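Long-range contacts in 4-hydroxythreonine-4-phosphate dehydrogenase (Legionella pneumophila subsp. pneumophila, PDB 6XMY), which probably catalyses the NAD(P)-dependent oxidation of 4-(phosphooxy)-L-threonine, a step in pyridoxine 5'-phosphate biosynthesis, with the help of a divalent metal ion: residues 152-157 / 284-289; 293-298 / 321-326. All coordinates share one frame; numbering follows the deposited sequence.

Contact 1 of 2, residues 152-157 / 284-289; sequences VMMLAC and VNITLG. With SO4 (sulfate ion), chain C.
The side-chain amide of Asn285 has Met153 and Leu155 over one face. In the conformers described, Met153 CG lies 3.6 Å from Asn285 OD1, and Leu155 CD1 is 3.8 Å from Asn285 CB. Ser296 and Arg294 of the next strand flank the opposite face. A sulfate lies beside the ND2 end, near the amide plane. With CG anti to the backbone N (chi1 164°), the Asn285 amide extends along the strand surface, and ND2 donates to sulfate O1 over 2.9 Å. The bond is bent (133° at the hydrogen). The other side of the strand pair is apolar. There Met154 and Ile286 lie side by side and point the same way, with Met154 CE 3.7 Å from Ile286 CG2. Leu288 CD1 packs 4.1 Å from Met154 CB, and helix 180-197 covers this face. Six backbone hydrogen bonds join the strands, two in each of the pairs Val152-Leu288, Met154-Ile286 and Ala156-Val284. In this regular antiparallel pair, the face bearing Asn285 and Thr287 lines the predicted substrate site. His138, Thr139 and Arg294 also hold the sulfate. All three, with Asn285, are predicted substrate ligands, and the sulfate's position is consistent with a seat for the substrate phosphate.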
loop_
_atom_site.group_PDB
_atom_site.type_symbol
_atom_site.label_atom_id
_atom_site.label_comp_id
_atom_site.label_asym_id
_atom_site.label_seq_id
_atom_site.Cartn_x
_atom_site.Cartn_y
_atom_site.Cartn_z
ATOM N N VAL A 152 0.771 7.506 6.618
ATOM C CA VAL A 152 1.975 6.708 6.799
ATOM C C VAL A 152 1.879 5.479 5.912
ATOM O O VAL A 152 0.878 4.752 5.947
ATOM C CB VAL A 152 2.179 6.285 8.266
ATOM C CG1 VAL A 152 3.436 5.413 8.380
ATOM C CG2 VAL A 152 2.263 7.498 9.178
ATOM N N MET A 153 2.916 5.250 5.120
ATOM C CA MET A 153 3.057 4.013 4.366
ATOM C C MET A 153 3.727 2.978 5.258
ATOM O O MET A 153 4.834 3.204 5.767
ATOM C CB MET A 153 3.906 4.226 3.116
ATOM C CG MET A 153 4.299 2.920 2.429
ATOM S SD MET A 153 5.432 3.117 1.037
ATOM C CE MET A 153 4.497 4.248 0.008
ATOM N N MET A 154 3.062 1.849 5.452
ATOM C CA MET A 154 3.611 0.769 6.259
ATOM C C MET A 154 3.505 -0.518 5.466
ATOM O O MET A 154 2.417 -0.885 5.021
ATOM C CB MET A 154 2.892 0.631 7.606
ATOM C CG MET A 154 3.503 -0.444 8.489
ATOM S SD MET A 154 2.668 -0.628 10.070
ATOM C CE MET A 154 1.194 -1.517 9.589
ATOM N N LEU A 155 4.624 -1.185 5.256
ATOM C CA LEU A 155 4.594 -2.533 4.708
ATOM C C LEU A 155 4.582 -3.540 5.850
ATOM O O LEU A 155 5.244 -3.347 6.881
ATOM C CB LEU A 155 5.763 -2.776 3.744
ATOM C CG LEU A 155 5.461 -2.379 2.284
ATOM C CD1 LEU A 155 5.310 -0.864 2.122
ATOM C CD2 LEU A 155 6.510 -2.921 1.320
ATOM N N ALA A 156 3.811 -4.606 5.674
ATOM C CA ALA A 156 3.563 -5.545 6.755
ATOM C C ALA A 156 3.608 -6.967 6.230
ATOM O O ALA A 156 2.999 -7.278 5.202
ATOM C CB ALA A 156 2.196 -5.277 7.396
ATOM N N CYS A 157 4.331 -7.819 6.945
ATOM C CA CYS A 157 4.340 -9.254 6.713
ATOM C C CYS A 157 4.516 -9.924 8.070
ATOM O O CYS A 157 4.660 -9.252 9.092
ATOM C CB CYS A 157 5.442 -9.648 5.723
ATOM S SG CYS A 157 7.119 -9.175 6.255
ATOM N N VAL A 284 2.104 -6.666 2.506
ATOM C CA VAL A 284 1.032 -5.752 2.148
ATOM C C VAL A 284 1.493 -4.342 2.468
ATOM O O VAL A 284 2.077 -4.099 3.527
ATOM C CB VAL A 284 -0.234 -6.072 2.964
ATOM C CG1 VAL A 284 -1.355 -5.067 2.664
ATOM C CG2 VAL A 284 -0.691 -7.502 2.691
ATOM N N ASN A 285 1.233 -3.419 1.550
ATOM C CA ASN A 285 1.418 -1.997 1.787
ATOM C C ASN A 285 0.079 -1.468 2.272
ATOM O O ASN A 285 -0.925 -1.567 1.560
ATOM C CB ASN A 285 1.873 -1.324 0.485
ATOM C CG ASN A 285 1.727 0.193 0.487
ATOM O OD1 ASN A 285 1.514 0.832 1.525
ATOM N ND2 ASN A 285 1.838 0.779 -0.704
ATOM N N ILE A 286 0.043 -0.982 3.504
ATOM C CA ILE A 286 -1.174 -0.423 4.073
ATOM C C ILE A 286 -0.936 1.047 4.380
ATOM O O ILE A 286 0.108 1.409 4.940
ATOM C CB ILE A 286 -1.650 -1.204 5.308
ATOM C CG1 ILE A 286 -2.919 -0.564 5.861
ATOM C CG2 ILE A 286 -0.587 -1.272 6.370
ATOM C CD1 ILE A 286 -3.563 -1.396 6.853
ATOM N N THR A 287 -1.897 1.894 4.001
ATOM C CA THR A 287 -1.809 3.318 4.280
ATOM C C THR A 287 -2.525 3.606 5.594
ATOM O O THR A 287 -3.708 3.276 5.750
ATOM C CB THR A 287 -2.434 4.140 3.156
ATOM O OG1 THR A 287 -1.781 3.837 1.919
ATOM C CG2 THR A 287 -2.295 5.623 3.459
ATOM N N LEU A 288 -1.811 4.219 6.535
ATOM C CA LEU A 288 -2.372 4.577 7.829
ATOM C C LEU A 288 -2.737 6.053 7.845
ATOM O O LEU A 288 -1.982 6.894 7.349
ATOM C CB LEU A 288 -1.343 4.320 8.931
ATOM C CG LEU A 288 -0.652 2.965 8.865
ATOM C CD1 LEU A 288 0.372 2.869 9.987
ATOM C CD2 LEU A 288 -1.654 1.810 8.910
ATOM N N GLY A 289 -3.893 6.368 8.440
ATOM C CA GLY A 289 -4.293 7.747 8.655
ATOM C C GLY A 289 -5.400 8.267 7.760
ATOM O O GLY A 289 -5.787 9.434 7.908
HETATM S S SO4 C . 2.020 3.842 -3.184
HETATM O O1 SO4 C . 1.089 3.079 -2.357
HETATM O O2 SO4 C . 1.488 3.935 -4.540
HETATM O O3 SO4 C . 2.118 5.193 -2.636
HETATM O O4 SO4 C . 3.356 3.226 -3.248
#

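Contact 2 of 2, residues 293-298 / 321-326; sequences IRTSVD and KMAKDM. With SO4 (sulfate ion), chain C.
Thr295 and Ala323 form the tight part of this contact, where a strand meets a helix. Thr295 OG1 lies 3.6 Å from Ala323 CB, and the small alanine lets the helix come close: the CA atoms of Thr295 and Ala323 are 6.1 Å apart. The Thr295 hydroxyl sits between its backbone N and carbonyl carbon (chi1 63°), and from there it hydrogen-bonds to Ala319 O, one turn earlier in the helix. The bond ties strand to helix although none crosses between 293-298 and 321-326.

Ile293 makes the second close approach. Its CD1 comes within 3.8 Å of Met326 CB and 3.7 Å of Met326 C, and the two side chains slant past each other. Both residues are only partly buried. The end of Met326 leads away from the strand in the conformer described; the side chain also touches Phe198. Met322 sits more loosely, with its CG 4.3 Å from Thr295 CG2. Lys321 and Asp325 are exposed to solvent.

Arg294 points away from the helix. Both NH1 (3.0 Å) and NH2 (2.9 Å) of Arg294 donate to the single sulfate atom O1, which lies at the edge of the guanidinium, in its plane. This fork, with bonds from NH2 to Thr120 OG1 and from NH1 to Thr287 OG1, probably fixes the group's rotation. Ser296, which binds NAD, also lies on the strand. Strand 294-297 runs between strands 117-120 and 284-288. Helix 314-328 packs against all three: Ala323 also touches Ala117 and Val119, and Met322 touches Val284.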
loop_
_atom_site.group_PDB
_atom_site.type_symbol
_atom_site.label_atom_id
_atom_site.label_comp_id
_atom_site.label_asym_id
_atom_site.label_seq_id
_atom_site.Cartn_x
_atom_site.Cartn_y
_atom_site.Cartn_z
ATOM N N ILE A 293 -10.068 2.376 4.848
ATOM C CA ILE A 293 -9.044 1.341 4.817
ATOM C C ILE A 293 -8.529 1.251 3.390
ATOM O O ILE A 293 -9.318 1.154 2.442
ATOM C CB ILE A 293 -9.639 -0.008 5.245
ATOM C CG1 ILE A 293 -10.159 0.052 6.680
ATOM C CG2 ILE A 293 -8.632 -1.122 5.029
ATOM C CD1 ILE A 293 -11.180 -1.015 6.975
ATOM N N ARG A 294 -7.209 1.300 3.227
ATOM C CA ARG A 294 -6.603 1.088 1.919
ATOM C C ARG A 294 -5.373 0.216 2.078
ATOM O O ARG A 294 -4.442 0.581 2.805
ATOM C CB ARG A 294 -6.233 2.406 1.228
ATOM C CG ARG A 294 -5.545 2.193 -0.124
ATOM C CD ARG A 294 -4.040 2.369 -0.010
ATOM N NE ARG A 294 -3.329 1.942 -1.219
ATOM C CZ ARG A 294 -2.093 2.323 -1.539
ATOM N NH1 ARG A 294 -1.436 3.174 -0.763
ATOM N NH2 ARG A 294 -1.522 1.873 -2.651
ATOM N N THR A 295 -5.368 -0.928 1.402
ATOM C CA THR A 295 -4.196 -1.788 1.309
ATOM C C THR A 295 -3.765 -1.886 -0.147
ATOM O O THR A 295 -4.447 -1.414 -1.066
ATOM C CB THR A 295 -4.474 -3.186 1.872
ATOM O OG1 THR A 295 -5.486 -3.821 1.082
ATOM C CG2 THR A 295 -4.932 -3.102 3.318
ATOM N N SER A 296 -2.627 -2.545 -0.347
ATOM C CA SER A 296 -1.991 -2.567 -1.651
ATOM C C SER A 296 -1.048 -3.753 -1.742
ATOM O O SER A 296 -0.510 -4.230 -0.732
ATOM C CB SER A 296 -1.215 -1.272 -1.868
ATOM O OG SER A 296 -0.604 -1.251 -3.143
ATOM N N VAL A 297 -0.811 -4.184 -2.986
ATOM C CA VAL A 297 0.317 -5.062 -3.247
ATOM C C VAL A 297 1.608 -4.351 -2.868
ATOM O O VAL A 297 1.672 -3.120 -2.778
ATOM C CB VAL A 297 0.361 -5.489 -4.720
ATOM C CG1 VAL A 297 -0.835 -6.361 -5.058
ATOM C CG2 VAL A 297 0.464 -4.267 -5.632
ATOM N N ASP A 298 2.656 -5.146 -2.647
ATOM C CA ASP A 298 3.982 -4.634 -2.312
ATOM C C ASP A 298 4.926 -4.670 -3.507
ATOM O O ASP A 298 6.146 -4.772 -3.340
ATOM C CB ASP A 298 4.587 -5.396 -1.133
ATOM C CG ASP A 298 5.079 -6.766 -1.524
ATOM O OD1 ASP A 298 4.572 -7.326 -2.518
ATOM O OD2 ASP A 298 6.003 -7.279 -0.853
ATOM N N LYS A 321 -6.990 -9.951 1.935
ATOM C CA LYS A 321 -7.325 -10.536 3.228
ATOM C C LYS A 321 -7.110 -9.543 4.362
ATOM O O LYS A 321 -7.913 -9.481 5.303
ATOM C CB LYS A 321 -6.528 -11.823 3.441
ATOM C CG LYS A 321 -7.012 -12.953 2.548
ATOM C CD LYS A 321 -6.112 -14.172 2.628
ATOM C CE LYS A 321 -6.149 -14.950 1.319
ATOM N NZ LYS A 321 -5.472 -16.277 1.414
ATOM N N MET A 322 -6.051 -8.739 4.288
ATOM C CA MET A 322 -5.829 -7.745 5.334
ATOM C C MET A 322 -6.926 -6.688 5.328
ATOM O O MET A 322 -7.424 -6.297 6.392
ATOM C CB MET A 322 -4.451 -7.103 5.184
ATOM C CG MET A 322 -4.169 -6.077 6.258
ATOM S SD MET A 322 -2.510 -5.407 6.202
ATOM C CE MET A 322 -1.544 -6.881 6.521
ATOM N N ALA A 323 -7.318 -6.220 4.143
ATOM C CA ALA A 323 -8.407 -5.254 4.059
ATOM C C ALA A 323 -9.700 -5.839 4.615
ATOM O O ALA A 323 -10.427 -5.167 5.362
ATOM C CB ALA A 323 -8.583 -4.781 2.616
ATOM N N LYS A 324 -9.993 -7.097 4.277
ATOM C CA LYS A 324 -11.170 -7.766 4.822
ATOM C C LYS A 324 -11.104 -7.833 6.340
ATOM O O LYS A 324 -12.087 -7.529 7.030
ATOM C CB LYS A 324 -11.283 -9.174 4.243
ATOM C CG LYS A 324 -12.439 -9.995 4.811
ATOM C CD LYS A 324 -12.388 -11.426 4.296
ATOM C CE LYS A 324 -13.080 -12.400 5.235
ATOM N NZ LYS A 324 -12.836 -13.807 4.797
ATOM N N ASP A 325 -9.946 -8.220 6.881
ATOM C CA ASP A 325 -9.819 -8.360 8.330
ATOM C C ASP A 325 -10.014 -7.023 9.025
ATOM O O ASP A 325 -10.653 -6.947 10.083
ATOM C CB ASP A 325 -8.459 -8.959 8.682
ATOM C CG ASP A 325 -8.360 -10.438 8.343
ATOM O OD1 ASP A 325 -9.406 -11.065 8.072
ATOM O OD2 ASP A 325 -7.229 -10.971 8.342
ATOM N N MET A 326 -9.505 -5.947 8.425
ATOM C CA MET A 326 -9.665 -4.609 8.996
ATOM C C MET A 326 -11.111 -4.141 8.912
ATOM O O MET A 326 -11.629 -3.504 9.841
ATOM C CB MET A 326 -8.763 -3.625 8.248
ATOM C CG MET A 326 -7.285 -3.793 8.539
ATOM S SD MET A 326 -6.904 -3.417 10.263
ATOM C CE MET A 326 -5.195 -3.922 10.305
HETATM S S SO4 C . 2.020 3.842 -3.184
HETATM O O1 SO4 C . 1.089 3.079 -2.357
HETATM O O2 SO4 C . 1.488 3.935 -4.540
HETATM O O3 SO4 C . 2.118 5.193 -2.636
HETATM O O4 SO4 C . 3.356 3.226 -3.248
#

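In the fold
The two contacts are neighbours near the centre of the molecule, with centres about 9 Å apart. They come in series: contact 1 closes with strand 284-288, and contact 2 opens with strand 294-297. These two strands follow each other and pair antiparallel, with Asn285 N 3.0 Å from Ser296 O. Strands 152-156, 284-288 and 294-297 therefore lie side by side, and helix 314-328 packs against the last of them and touches strand 284-288. A second link joins side chains: Thr287 OG1 lies 2.8 Å from Arg294 NH1, a probable hydrogen bond. Both contacts supply a ligand to the same sulfate. The predicted substrate site is thus built across adjoining strands, close to the bound NAD.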